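Local atomic coordinates of putative trimethylamine methyltransferase (Rhizobium meliloti, PDB entry 4YYC), a protein that probably acts as a methyltransferase of the trimethylamine methyltransferase (MttB) family, its own substrate not being established. Residues R46-Y51 and M380-G385; V136-Y141 and F388-A393; N242-N247 and Q268-S273; V262-N267 and Q305-G310. All coordinates share one frame; numbering follows the deposited sequence.

Interaction 1: residues R46-Y51 and M380-G385; sequences RRIREY and MTLLAG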
loop_
_atom_site.group_PDB
_atom_site.type_symbol
_atom_site.label_atom_id
_atom_site.label_comp_id
_atom_site.label_asym_id
_atom_site.label_seq_id
_atom_site.Cartn_x
_atom_site.Cartn_y
_atom_site.Cartn_z
ATOM N N ARG A 46 4.704 -16.175 5.945
ATOM C CA ARG A 46 5.451 -15.197 5.149
ATOM C C ARG A 46 6.816 -15.676 4.746
ATOM O O ARG A 46 7.558 -16.174 5.597
ATOM C CB ARG A 46 5.601 -13.855 5.910
ATOM C CG ARG A 46 4.341 -13.006 5.923
ATOM C CD ARG A 46 4.484 -11.797 6.827
ATOM N NE ARG A 46 4.220 -12.162 8.230
ATOM C CZ ARG A 46 5.125 -12.319 9.201
ATOM N NH1 ARG A 46 4.698 -12.668 10.389
ATOM N NH2 ARG A 46 6.431 -12.133 9.009
ATOM N N ARG A 47 7.110 -15.582 3.443
ATOM C CA ARG A 47 8.434 -15.897 2.897
ATOM C C ARG A 47 9.176 -14.603 2.617
ATOM O O ARG A 47 10.377 -14.618 2.362
ATOM C CB ARG A 47 8.324 -16.714 1.610
ATOM C CG ARG A 47 7.482 -17.977 1.694
ATOM C CD ARG A 47 7.925 -18.892 2.803
ATOM N NE ARG A 47 7.200 -20.156 2.744
ATOM C CZ ARG A 47 6.947 -20.913 3.801
ATOM N NH1 ARG A 47 6.275 -22.039 3.652
ATOM N NH2 ARG A 47 7.363 -20.537 5.002
ATOM N N ILE A 48 8.462 -13.490 2.646
ATOM C CA ILE A 48 9.001 -12.174 2.431
ATOM C C ILE A 48 9.508 -11.610 3.761
ATOM O O ILE A 48 9.153 -12.115 4.842
ATOM C CB ILE A 48 7.957 -11.215 1.790
ATOM C CG1 ILE A 48 6.696 -11.115 2.636
ATOM C CG2 ILE A 48 7.575 -11.724 0.407
ATOM C CD1 ILE A 48 5.752 -10.035 2.095
ATOM N N ARG A 49 10.349 -10.576 3.670
ATOM C CA ARG A 49 11.012 -9.886 4.780
ATOM C C ARG A 49 10.122 -8.884 5.469
ATOM O O ARG A 49 9.168 -8.363 4.840
ATOM C CB ARG A 49 12.213 -9.066 4.252
ATOM C CG ARG A 49 13.329 -9.906 3.733
ATOM C CD ARG A 49 14.413 -9.032 3.166
ATOM N NE ARG A 49 15.012 -9.747 2.066
ATOM C CZ ARG A 49 16.204 -9.490 1.578
ATOM N NH1 ARG A 49 16.940 -8.529 2.113
ATOM N NH2 ARG A 49 16.653 -10.202 0.565
ATOM N N GLU A 50 10.433 -8.579 6.733
ATOM C CA GLU A 50 9.770 -7.489 7.465
ATOM C C GLU A 50 10.410 -6.143 7.117
ATOM O O GLU A 50 11.637 -6.026 7.013
ATOM C CB GLU A 50 9.833 -7.706 8.982
ATOM C CG GLU A 50 9.345 -9.095 9.402
ATOM C CD GLU A 50 10.476 -10.133 9.535
ATOM O OE1 GLU A 50 11.526 -10.064 8.826
ATOM O OE2 GLU A 50 10.312 -11.039 10.380
ATOM N N TYR A 51 9.582 -5.129 6.849
ATOM C CA TYR A 51 10.074 -3.799 6.576
ATOM C C TYR A 51 10.270 -3.040 7.878
ATOM O O TYR A 51 9.330 -3.004 8.719
ATOM C CB TYR A 51 9.044 -3.055 5.720
ATOM C CG TYR A 51 9.581 -1.718 5.288
ATOM C CD1 TYR A 51 10.601 -1.635 4.353
ATOM C CD2 TYR A 51 9.046 -0.531 5.764
ATOM C CE1 TYR A 51 11.108 -0.434 3.955
ATOM C CE2 TYR A 51 9.542 0.697 5.354
ATOM C CZ TYR A 51 10.559 0.754 4.428
ATOM O OH TYR A 51 11.081 1.930 3.984
HETATM N N MSE A 380 0.999 -1.936 4.932
HETATM C CA MSE A 380 1.896 -1.846 6.107
HETATM C C MSE A 380 1.716 -3.070 6.961
HETATM O O MSE A 380 2.672 -3.666 7.445
HETATM C CB MSE A 380 1.646 -0.550 6.873
HETATM C CG MSE A 380 2.328 -0.438 8.218
HETATM SE SE MSE A 380 1.487 -1.451 9.647
HETATM C CE MSE A 380 -0.136 -0.375 9.784
ATOM N N THR A 381 0.470 -3.528 7.102
ATOM C CA THR A 381 0.188 -4.629 8.031
ATOM C C THR A 381 0.959 -5.865 7.596
ATOM O O THR A 381 1.602 -6.552 8.393
ATOM C CB THR A 381 -1.327 -4.919 8.060
ATOM O OG1 THR A 381 -2.029 -3.754 8.518
ATOM C CG2 THR A 381 -1.668 -6.073 8.945
ATOM N N LEU A 382 0.946 -6.127 6.290
ATOM C CA LEU A 382 1.656 -7.308 5.788
ATOM C C LEU A 382 3.165 -7.090 5.862
ATOM O O LEU A 382 3.924 -7.979 6.304
ATOM C CB LEU A 382 1.277 -7.586 4.347
ATOM C CG LEU A 382 1.981 -8.812 3.732
ATOM C CD1 LEU A 382 1.460 -10.064 4.363
ATOM C CD2 LEU A 382 1.828 -8.846 2.229
ATOM N N LEU A 383 3.632 -5.945 5.404
ATOM C CA LEU A 383 5.075 -5.737 5.291
ATOM C C LEU A 383 5.750 -5.603 6.642
ATOM O O LEU A 383 6.931 -5.951 6.787
ATOM C CB LEU A 383 5.374 -4.513 4.415
ATOM C CG LEU A 383 4.916 -4.650 2.965
ATOM C CD1 LEU A 383 5.306 -3.407 2.228
ATOM C CD2 LEU A 383 5.518 -5.846 2.299
ATOM N N ALA A 384 4.995 -5.173 7.654
ATOM C CA ALA A 384 5.508 -5.141 9.042
ATOM C C ALA A 384 5.623 -6.522 9.644
ATOM O O ALA A 384 6.227 -6.660 10.717
ATOM C CB ALA A 384 4.585 -4.278 9.908
ATOM N N GLY A 385 5.043 -7.552 9.022
ATOM C CA GLY A 385 5.072 -8.904 9.604
ATOM C C GLY A 385 4.065 -9.058 10.724
ATOM O O GLY A 385 4.362 -9.661 11.750
HETATM O O HOH W 1 6.478 -8.945 5.743
#
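The carbonyl oxygen of Leu383 takes a nearly straight hydrogen bond from the backbone N of Tyr51 (2.8 Å, 168° at the hydrogen), the donor standing 34° off the carbonyl plane. The same oxygen receives a CA-H...O contact from Glu50, whose CA is 3.3 Å away, so this one oxygen meets two successive residues of the loop. A water hydrogen-bonds with Arg49 O (2.9 Å) and with Leu382 O (2.8 Å), though the two bonds may not both be held at once.

Gly385, the first residue to leave helical geometry, has positive phi in a Schellman motif. Its CA sits under the middle of the Arg46 guanidinium, 3.4 Å from the plane. The arginine chain bends at its third torsion (chi3 -83°), which lays the flat group over the glycine; NE and NH1 are spent on Thr135 OG1 and on the carbonyls of Gly132 and Ala134. Below this polar layer, Ile48 CD1 meets Leu382 CD2 at 4.1 Å and Leu383 CD2 at 4.2 Å, the isoleucine crossing Leu382 at about a right angle.

The second subunit closes another side: its Arg49 O bonds Tyr51 OH, and Leu383 packs on its own counterpart there. Within the chain, the contact ties the loop between strand 44-45 and helix 56-73 to the C-terminal end of helix 368-383. Helix 404-420 packs on Leu382 through Met417 and Met420, while Ala384 touches Tyr341 of helix 334-350.

Interaction 2: residues V136-Y141 and F388-A393; sequences VFAPVY and FVLHAA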
loop_
_atom_site.group_PDB
_atom_site.type_symbol
_atom_site.label_atom_id
_atom_site.label_comp_id
_atom_site.label_asym_id
_atom_site.label_seq_id
_atom_site.Cartn_x
_atom_site.Cartn_y
_atom_site.Cartn_z
ATOM N N VAL A 136 -2.362 -13.978 10.414
ATOM C CA VAL A 136 -3.721 -14.464 10.561
ATOM C C VAL A 136 -4.664 -13.259 10.478
ATOM O O VAL A 136 -4.604 -12.354 11.301
ATOM C CB VAL A 136 -3.870 -15.142 11.945
ATOM C CG1 VAL A 136 -5.294 -15.564 12.216
ATOM C CG2 VAL A 136 -2.931 -16.344 12.041
ATOM N N PHE A 137 -5.598 -13.306 9.528
ATOM C CA PHE A 137 -6.572 -12.246 9.313
ATOM C C PHE A 137 -7.873 -12.568 10.047
ATOM O O PHE A 137 -8.413 -13.686 9.930
ATOM C CB PHE A 137 -6.897 -12.081 7.848
ATOM C CG PHE A 137 -5.754 -11.586 7.012
ATOM C CD1 PHE A 137 -4.943 -10.573 7.443
ATOM C CD2 PHE A 137 -5.541 -12.117 5.728
ATOM C CE1 PHE A 137 -3.910 -10.091 6.616
ATOM C CE2 PHE A 137 -4.526 -11.635 4.911
ATOM C CZ PHE A 137 -3.709 -10.633 5.355
ATOM N N ALA A 138 -8.447 -11.552 10.699
ATOM C CA ALA A 138 -9.747 -11.644 11.365
ATOM C C ALA A 138 -10.623 -10.481 10.965
ATOM O O ALA A 138 -10.106 -9.413 10.577
ATOM C CB ALA A 138 -9.619 -11.616 12.863
ATOM N N PRO A 139 -11.937 -10.636 11.070
ATOM C CA PRO A 139 -12.815 -9.508 10.687
ATOM C C PRO A 139 -12.783 -8.278 11.578
ATOM O O PRO A 139 -12.196 -8.247 12.673
ATOM C CB PRO A 139 -14.222 -10.130 10.688
ATOM C CG PRO A 139 -14.010 -11.621 10.692
ATOM C CD PRO A 139 -12.694 -11.860 11.335
ATOM N N VAL A 140 -13.401 -7.233 11.045
ATOM C CA VAL A 140 -13.883 -6.095 11.839
ATOM C C VAL A 140 -14.399 -6.509 13.213
ATOM O O VAL A 140 -15.071 -7.527 13.360
ATOM C CB VAL A 140 -14.925 -5.302 11.052
ATOM C CG1 VAL A 140 -16.138 -6.164 10.709
ATOM C CG2 VAL A 140 -15.303 -3.993 11.754
ATOM N N TYR A 141 -14.112 -5.668 14.205
ATOM C CA TYR A 141 -14.547 -5.901 15.594
ATOM C C TYR A 141 -15.068 -4.586 16.174
ATOM O O TYR A 141 -14.399 -3.545 16.118
ATOM C CB TYR A 141 -13.318 -6.380 16.365
ATOM C CG TYR A 141 -13.512 -6.815 17.805
ATOM C CD1 TYR A 141 -13.786 -5.878 18.792
ATOM C CD2 TYR A 141 -13.335 -8.145 18.157
ATOM C CE1 TYR A 141 -13.931 -6.250 20.123
ATOM C CE2 TYR A 141 -13.461 -8.516 19.487
ATOM C CZ TYR A 141 -13.750 -7.578 20.455
ATOM O OH TYR A 141 -13.905 -7.960 21.794
ATOM N N PHE A 388 -1.328 -11.074 13.944
ATOM C CA PHE A 388 -2.759 -11.162 14.115
ATOM C C PHE A 388 -3.354 -9.847 13.681
ATOM O O PHE A 388 -2.957 -8.800 14.191
ATOM C CB PHE A 388 -3.130 -11.490 15.559
ATOM C CG PHE A 388 -4.586 -11.476 15.805
ATOM C CD1 PHE A 388 -5.421 -12.303 15.068
ATOM C CD2 PHE A 388 -5.154 -10.634 16.771
ATOM C CE1 PHE A 388 -6.777 -12.295 15.273
ATOM C CE2 PHE A 388 -6.538 -10.599 16.957
ATOM C CZ PHE A 388 -7.344 -11.435 16.204
ATOM N N VAL A 389 -4.242 -9.908 12.711
ATOM C CA VAL A 389 -4.824 -8.725 12.146
ATOM C C VAL A 389 -6.307 -8.695 12.457
ATOM O O VAL A 389 -7.162 -9.254 11.725
ATOM C CB VAL A 389 -4.588 -8.672 10.619
ATOM C CG1 VAL A 389 -5.040 -7.331 10.069
ATOM C CG2 VAL A 389 -3.141 -8.942 10.246
ATOM N N LEU A 390 -6.637 -7.961 13.508
ATOM C CA LEU A 390 -8.015 -7.592 13.752
ATOM C C LEU A 390 -8.428 -6.556 12.733
ATOM O O LEU A 390 -7.603 -5.780 12.239
ATOM C CB LEU A 390 -8.135 -7.030 15.172
ATOM C CG LEU A 390 -9.558 -6.988 15.755
ATOM C CD1 LEU A 390 -10.183 -8.362 15.762
ATOM C CD2 LEU A 390 -9.443 -6.366 17.156
ATOM N N HIS A 391 -9.708 -6.532 12.353
ATOM C CA HIS A 391 -10.233 -5.533 11.427
ATOM C C HIS A 391 -9.659 -5.686 10.018
ATOM O O HIS A 391 -9.502 -4.713 9.278
ATOM C CB HIS A 391 -10.056 -4.086 11.846
ATOM C CG HIS A 391 -10.269 -3.811 13.306
ATOM N ND1 HIS A 391 -11.481 -3.944 13.937
ATOM C CD2 HIS A 391 -9.427 -3.309 14.225
ATOM C CE1 HIS A 391 -11.373 -3.574 15.190
ATOM N NE2 HIS A 391 -10.136 -3.175 15.397
ATOM N N ALA A 392 -9.337 -6.907 9.631
ATOM C CA ALA A 392 -8.803 -7.107 8.277
ATOM C C ALA A 392 -9.797 -6.852 7.169
ATOM O O ALA A 392 -9.393 -6.538 6.044
ATOM C CB ALA A 392 -8.234 -8.520 8.166
ATOM N N ALA A 393 -11.087 -6.962 7.452
ATOM C CA ALA A 393 -12.162 -6.668 6.477
ATOM C C ALA A 393 -13.405 -6.202 7.132
ATOM O O ALA A 393 -13.813 -6.759 8.190
ATOM C CB ALA A 393 -12.473 -7.851 5.610
#
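Ala138 is bonded through both of its backbone polar atoms: its N gives to Val389 O (2.8 Å), and its O accepts from Ala392 N (2.8 Å), which approaches almost head-on. Together with Val389 N to Val136 O (2.8 Å), the Ala138 N bond forms the ladder of a short parallel pair, Val136 with Phe388 and Phe137 with Val389. Beyond it the two segments stay close, but the bonding no longer follows the ladder. Pro139 O takes His391 N at 3.0 Å, yet the donor stands 65° above the carbonyl plane rather than on a lone pair, while Val140 N reaches Ala393 O at 2.9 Å.

The backbone of Tyr141 lies at the edge of the His391 ring. With CG anti to the carbonyl carbon (chi1 -40°), the ring is carried to Tyr141 N, which gives to ND1 (3.2 Å), tilted 19° from the ring plane; NE2 is bonded to an unidentified ligand. With an alanine at His391, Tyr141 N would probably be left without its acceptor and the ligand without this anchor.

Phe137 and Val389 run side by side, Val389 CG2 meeting the ring edge at CD1 (3.7 Å), and Ala138 CB lies 3.8 Å from Phe388 CE1.

Strand 134-137 is the middle one of a three-stranded sheet, with strand 44-45 antiparallel beside it and 388-389 parallel. Leu414 of helix 404-420 covers Phe137 and Ala392, whereas Leu243 of strand 240-245 packs on Tyr141 and Leu390.

Interaction 3: residues N242-N247 and Q268-S273; sequences NLINAN and QACVVS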
loop_
_atom_site.group_PDB
_atom_site.type_symbol
_atom_site.label_atom_id
_atom_site.label_comp_id
_atom_site.label_asym_id
_atom_site.label_seq_id
_atom_site.Cartn_x
_atom_site.Cartn_y
_atom_site.Cartn_z
ATOM N N ASN A 242 -8.413 -12.837 22.812
ATOM C CA ASN A 242 -9.336 -11.988 23.546
ATOM C C ASN A 242 -8.796 -10.600 23.639
ATOM O O ASN A 242 -7.653 -10.423 24.027
ATOM C CB ASN A 242 -9.617 -12.618 24.902
ATOM C CG ASN A 242 -10.136 -14.022 24.754
ATOM O OD1 ASN A 242 -11.265 -14.180 24.311
ATOM N ND2 ASN A 242 -9.299 -15.027 24.986
ATOM N N LEU A 243 -9.565 -9.606 23.223
ATOM C CA LEU A 243 -9.064 -8.251 23.125
ATOM C C LEU A 243 -9.039 -7.562 24.474
ATOM O O LEU A 243 -10.080 -7.318 25.056
ATOM C CB LEU A 243 -9.899 -7.463 22.126
ATOM C CG LEU A 243 -9.443 -6.049 21.825
ATOM C CD1 LEU A 243 -8.066 -6.006 21.234
ATOM C CD2 LEU A 243 -10.441 -5.476 20.810
ATOM N N ILE A 244 -7.844 -7.221 24.942
ATOM C CA ILE A 244 -7.637 -6.576 26.245
ATOM C C ILE A 244 -7.074 -5.175 25.969
ATOM O O ILE A 244 -5.850 -5.005 25.795
ATOM C CB ILE A 244 -6.696 -7.403 27.164
ATOM C CG1 ILE A 244 -7.212 -8.854 27.314
ATOM C CG2 ILE A 244 -6.511 -6.671 28.506
ATOM C CD1 ILE A 244 -8.575 -8.984 27.979
ATOM N N ASN A 245 -7.942 -4.184 25.840
ATOM C CA ASN A 245 -7.479 -2.846 25.596
ATOM C C ASN A 245 -6.932 -2.165 26.845
ATOM O O ASN A 245 -7.408 -2.417 27.956
ATOM C CB ASN A 245 -8.579 -1.984 25.019
ATOM C CG ASN A 245 -8.969 -2.391 23.609
ATOM O OD1 ASN A 245 -10.084 -2.874 23.391
ATOM N ND2 ASN A 245 -8.085 -2.176 22.644
ATOM N N ALA A 246 -5.918 -1.329 26.665
ATOM C CA ALA A 246 -5.576 -0.305 27.624
ATOM C C ALA A 246 -6.474 0.879 27.357
ATOM O O ALA A 246 -6.831 1.163 26.192
ATOM C CB ALA A 246 -4.135 0.134 27.509
ATOM N N ASN A 247 -6.804 1.578 28.418
ATOM C CA ASN A 247 -7.429 2.886 28.336
ATOM C C ASN A 247 -6.315 3.915 28.230
ATOM O O ASN A 247 -5.954 4.595 29.172
ATOM C CB ASN A 247 -8.317 3.133 29.556
ATOM C CG ASN A 247 -9.111 4.412 29.435
ATOM O OD1 ASN A 247 -9.183 5.025 28.359
ATOM N ND2 ASN A 247 -9.694 4.847 30.551
ATOM N N GLN A 268 -5.873 -19.081 27.803
ATOM C CA GLN A 268 -6.390 -18.428 26.613
ATOM C C GLN A 268 -5.632 -17.121 26.381
ATOM O O GLN A 268 -5.011 -16.592 27.298
ATOM C CB GLN A 268 -7.873 -18.182 26.736
ATOM C CG GLN A 268 -8.654 -19.443 27.039
ATOM C CD GLN A 268 -8.376 -20.517 26.038
ATOM O OE1 GLN A 268 -8.622 -20.313 24.831
ATOM N NE2 GLN A 268 -7.827 -21.663 26.489
ATOM N N ALA A 269 -5.618 -16.645 25.149
ATOM C CA ALA A 269 -4.700 -15.578 24.797
ATOM C C ALA A 269 -5.319 -14.201 24.991
ATOM O O ALA A 269 -6.481 -13.965 24.641
ATOM C CB ALA A 269 -4.214 -15.728 23.355
ATOM N N CYS A 270 -4.495 -13.285 25.466
ATOM C CA CYS A 270 -4.854 -11.896 25.642
ATOM C C CYS A 270 -4.120 -11.048 24.593
ATOM O O CYS A 270 -2.874 -11.168 24.478
ATOM C CB CYS A 270 -4.436 -11.416 27.023
ATOM S SG CYS A 270 -5.485 -12.092 28.329
ATOM N N VAL A 271 -4.867 -10.236 23.838
ATOM C CA VAL A 271 -4.275 -9.323 22.865
ATOM C C VAL A 271 -4.208 -7.969 23.540
ATOM O O VAL A 271 -5.198 -7.226 23.551
ATOM C CB VAL A 271 -5.104 -9.252 21.544
ATOM C CG1 VAL A 271 -4.349 -8.411 20.502
ATOM C CG2 VAL A 271 -5.467 -10.641 21.041
ATOM N N VAL A 272 -3.058 -7.640 24.134
ATOM C CA VAL A 272 -2.936 -6.420 24.953
ATOM C C VAL A 272 -2.711 -5.221 24.051
ATOM O O VAL A 272 -1.645 -5.082 23.433
ATOM C CB VAL A 272 -1.792 -6.555 26.011
ATOM C CG1 VAL A 272 -1.625 -5.231 26.762
ATOM C CG2 VAL A 272 -2.121 -7.661 26.966
ATOM N N SER A 273 -3.686 -4.328 23.993
ATOM C CA SER A 273 -3.756 -3.367 22.908
ATOM C C SER A 273 -4.015 -1.945 23.402
ATOM O O SER A 273 -5.151 -1.567 23.713
ATOM C CB SER A 273 -4.887 -3.761 21.913
ATOM O OG SER A 273 -4.639 -5.059 21.364
#
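Ser273 O lies in the plane of the Asn245 amide, 3.2 Å from ND2 in a bond of 160°. The same ND2 also bonds an unidentified ligand. Asn242 uses its amide less squarely, with Ala269 O 3.0 Å from ND2 but 25° out of the amide plane; Thr240 OG1 is a second partner of that nitrogen. Having CG anti to the carbonyl carbon (chi1 -56°) swings the Asn242 amide back to Ala269 O, which also receives a weak bond from Asn242 N.

Four parallel bridges pair the segments, from Asn242 with Cys270 to Asn245 with Ser273. These are neighbouring strands of a beta-alpha-beta crossover whose helix is 254-265, consistent with the TIM-barrel fold of the MttB family, and strand 313-322 follows on the far side of strand 269-277. Val271 N bonds Asn242 O at 2.8 Å, and Ser273 N bonds Ile244 O at 2.9 Å.

Two further carbonyls accept twice. Val271 O accepts from Ile244 N (3.0 Å) and Ser273 OG on opposite faces of its plane. Ser273 O is likewise approached from opposite faces, by Asn245 ND2 and by Ala246 N (3.1 Å).

On the face with Asn242 and Ile244, Ile244 CG1 rests 3.8 Å from Cys270 CB, beneath helix 254-265. On the other face, Leu243 CD1 comes 3.6 Å from Ser273 OG.

Interaction 4: residues V262-N267 and Q305-G310; sequences VYARHN and QLIRKG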
loop_
_atom_site.group_PDB
_atom_site.type_symbol
_atom_site.label_atom_id
_atom_site.label_comp_id
_atom_site.label_asym_id
_atom_site.label_seq_id
_atom_site.Cartn_x
_atom_site.Cartn_y
_atom_site.Cartn_z
ATOM N N VAL A 262 -9.410 -13.866 33.813
ATOM C CA VAL A 262 -10.090 -15.109 33.472
ATOM C C VAL A 262 -9.350 -15.867 32.386
ATOM O O VAL A 262 -9.039 -17.034 32.524
ATOM C CB VAL A 262 -11.545 -14.849 33.016
ATOM C CG1 VAL A 262 -12.209 -16.113 32.461
ATOM C CG2 VAL A 262 -12.364 -14.196 34.126
ATOM N N TYR A 263 -9.095 -15.198 31.264
ATOM C CA TYR A 263 -8.463 -15.872 30.162
ATOM C C TYR A 263 -7.062 -16.375 30.461
ATOM O O TYR A 263 -6.746 -17.540 30.135
ATOM C CB TYR A 263 -8.491 -14.978 28.927
ATOM C CG TYR A 263 -9.911 -14.847 28.371
ATOM C CD1 TYR A 263 -10.624 -15.980 28.029
ATOM C CD2 TYR A 263 -10.532 -13.614 28.201
ATOM C CE1 TYR A 263 -11.897 -15.902 27.491
ATOM C CE2 TYR A 263 -11.821 -13.549 27.684
ATOM C CZ TYR A 263 -12.473 -14.690 27.330
ATOM O OH TYR A 263 -13.739 -14.590 26.811
ATOM N N ALA A 264 -6.248 -15.565 31.149
ATOM C CA ALA A 264 -4.907 -16.029 31.518
ATOM C C ALA A 264 -4.949 -17.231 32.456
ATOM O O ALA A 264 -4.091 -18.084 32.359
ATOM C CB ALA A 264 -4.075 -14.895 32.089
ATOM N N ARG A 265 -5.942 -17.349 33.331
ATOM C CA ARG A 265 -6.026 -18.527 34.170
ATOM C C ARG A 265 -6.418 -19.791 33.444
ATOM O O ARG A 265 -6.152 -20.886 33.948
ATOM C CB ARG A 265 -7.002 -18.284 35.306
ATOM C CG ARG A 265 -6.439 -17.417 36.403
ATOM C CD ARG A 265 -7.214 -17.627 37.686
ATOM N NE ARG A 265 -6.615 -16.869 38.773
ATOM C CZ ARG A 265 -6.998 -15.655 39.172
ATOM N NH1 ARG A 265 -7.989 -15.003 38.592
ATOM N NH2 ARG A 265 -6.354 -15.097 40.205
ATOM N N HIS A 266 -7.037 -19.656 32.265
ATOM C CA HIS A 266 -7.444 -20.800 31.465
ATOM C C HIS A 266 -6.643 -20.988 30.166
ATOM O O HIS A 266 -7.114 -21.654 29.275
ATOM C CB HIS A 266 -8.936 -20.648 31.157
ATOM C CG HIS A 266 -9.780 -20.686 32.382
ATOM N ND1 HIS A 266 -9.993 -21.840 33.085
ATOM C CD2 HIS A 266 -10.418 -19.700 33.050
ATOM C CE1 HIS A 266 -10.719 -21.572 34.160
ATOM N NE2 HIS A 266 -11.028 -20.285 34.142
ATOM N N ASN A 267 -5.419 -20.445 30.118
ATOM C CA ASN A 267 -4.502 -20.728 28.996
ATOM C C ASN A 267 -5.015 -20.116 27.708
ATOM O O ASN A 267 -4.666 -20.615 26.626
ATOM C CB ASN A 267 -4.318 -22.261 28.784
ATOM C CG ASN A 267 -2.986 -22.654 28.142
ATOM O OD1 ASN A 267 -2.665 -22.307 26.984
ATOM N ND2 ASN A 267 -2.241 -23.422 28.870
ATOM N N GLN A 305 1.365 -12.769 32.990
ATOM C CA GLN A 305 2.292 -13.782 33.494
ATOM C C GLN A 305 2.234 -13.847 35.007
ATOM O O GLN A 305 2.573 -14.878 35.585
ATOM C CB GLN A 305 3.732 -13.529 33.004
ATOM C CG GLN A 305 3.892 -13.410 31.487
ATOM C CD GLN A 305 3.404 -14.634 30.789
ATOM O OE1 GLN A 305 4.027 -15.725 30.917
ATOM N NE2 GLN A 305 2.278 -14.519 30.071
ATOM N N LEU A 306 1.809 -12.751 35.646
ATOM C CA LEU A 306 1.557 -12.771 37.089
ATOM C C LEU A 306 0.363 -13.619 37.460
ATOM O O LEU A 306 0.283 -14.154 38.594
ATOM C CB LEU A 306 1.449 -11.365 37.669
ATOM C CG LEU A 306 2.683 -10.469 37.544
ATOM C CD1 LEU A 306 2.335 -9.112 38.105
ATOM C CD2 LEU A 306 3.875 -11.048 38.235
ATOM N N ILE A 307 -0.599 -13.705 36.559
ATOM C CA ILE A 307 -1.747 -14.587 36.731
ATOM C C ILE A 307 -1.349 -16.025 36.441
ATOM O O ILE A 307 -1.623 -16.874 37.286
ATOM C CB ILE A 307 -2.930 -14.148 35.863
ATOM C CG1 ILE A 307 -3.411 -12.747 36.297
ATOM C CG2 ILE A 307 -4.060 -15.184 35.886
ATOM C CD1 ILE A 307 -4.149 -12.700 37.623
ATOM N N ARG A 308 -0.736 -16.314 35.285
ATOM C CA ARG A 308 -0.212 -17.658 34.979
ATOM C C ARG A 308 1.000 -17.561 34.088
ATOM O O ARG A 308 0.940 -17.032 32.962
ATOM C CB ARG A 308 -1.250 -18.514 34.283
ATOM C CG ARG A 308 -2.308 -19.071 35.189
ATOM C CD ARG A 308 -1.772 -19.797 36.406
ATOM N NE ARG A 308 -2.900 -20.287 37.169
ATOM C CZ ARG A 308 -3.504 -19.661 38.169
ATOM N NH1 ARG A 308 -3.101 -18.482 38.590
ATOM N NH2 ARG A 308 -4.509 -20.258 38.778
ATOM N N LYS A 309 2.135 -18.042 34.576
ATOM C CA LYS A 309 3.333 -18.112 33.769
ATOM C C LYS A 309 3.032 -18.952 32.542
ATOM O O LYS A 309 2.438 -20.030 32.646
ATOM C CB LYS A 309 4.469 -18.743 34.570
ATOM C CG LYS A 309 5.078 -17.806 35.588
ATOM C CD LYS A 309 6.125 -18.495 36.453
ATOM C CE LYS A 309 6.563 -17.546 37.563
ATOM N NZ LYS A 309 7.732 -18.082 38.289
ATOM N N GLY A 310 3.397 -18.423 31.373
ATOM C CA GLY A 310 3.149 -19.101 30.142
ATOM C C GLY A 310 1.829 -18.786 29.494
ATOM O O GLY A 310 1.591 -19.217 28.364
#
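The C-terminal ends of two helices that flank strand 269-277 in sequence, 254-265 and 286-307, meet here on the outer layer of an alpha/beta fold. Ala264 CB packs on Ile307 CG2 at 3.8 Å. Arg265 CG comes within a tight 3.3 Å of the same methyl, Ile307 CG2. From there the arginine runs extended to NE (chi3 176°) and crosses Ile307 at about a right angle, which brings Ile307 CD1 over the rim of one guanidinium face, 4.1 Å from its plane. The end of the chain is held by a salt bridge from NH2 to Glu82.

Cut back to an alanine, Arg265 would probably leave Glu82 without this partner and uncover the Ile307 methyl.

Just past its helix, Arg308 sets CB 3.5 Å from Ala264 O. In one of its two modelled conformers its guanidinium lies over Arg265 CG, with the two guanidinium planes 80° apart and Arg265 NE 3.9 Å from Arg308 NH1.

The grip between the helices is thus mainly apolar, bordered by two arginines; in this conformer their like charges may repel mildly, a cost the Glu82 salt bridge could offset.

Interactions 2 and 3 lie side by side, centres 14 Å apart, and each lies beside bound unidentified ligand, hydrogen-bonded by His391 in one and Asn245 in the other; the ligand probably came from the crystallisation liquor. Tyr141 CE1 and Leu243 CD2 meet at 3.6 Å between them. Interaction 4 stands behind interaction 3: Tyr263 O is 2.9 Å from Gln268 N, a probable hydrogen bond, where helix 254-265 passes into strand 269-277. On the other side, interaction 1 touches interaction 2 through Thr381 CG2 and Val389 CG2 (3.5 Å) and reaches the second subunit. Interactions 1 and 4 mark the far ends, centres 30 Å apart.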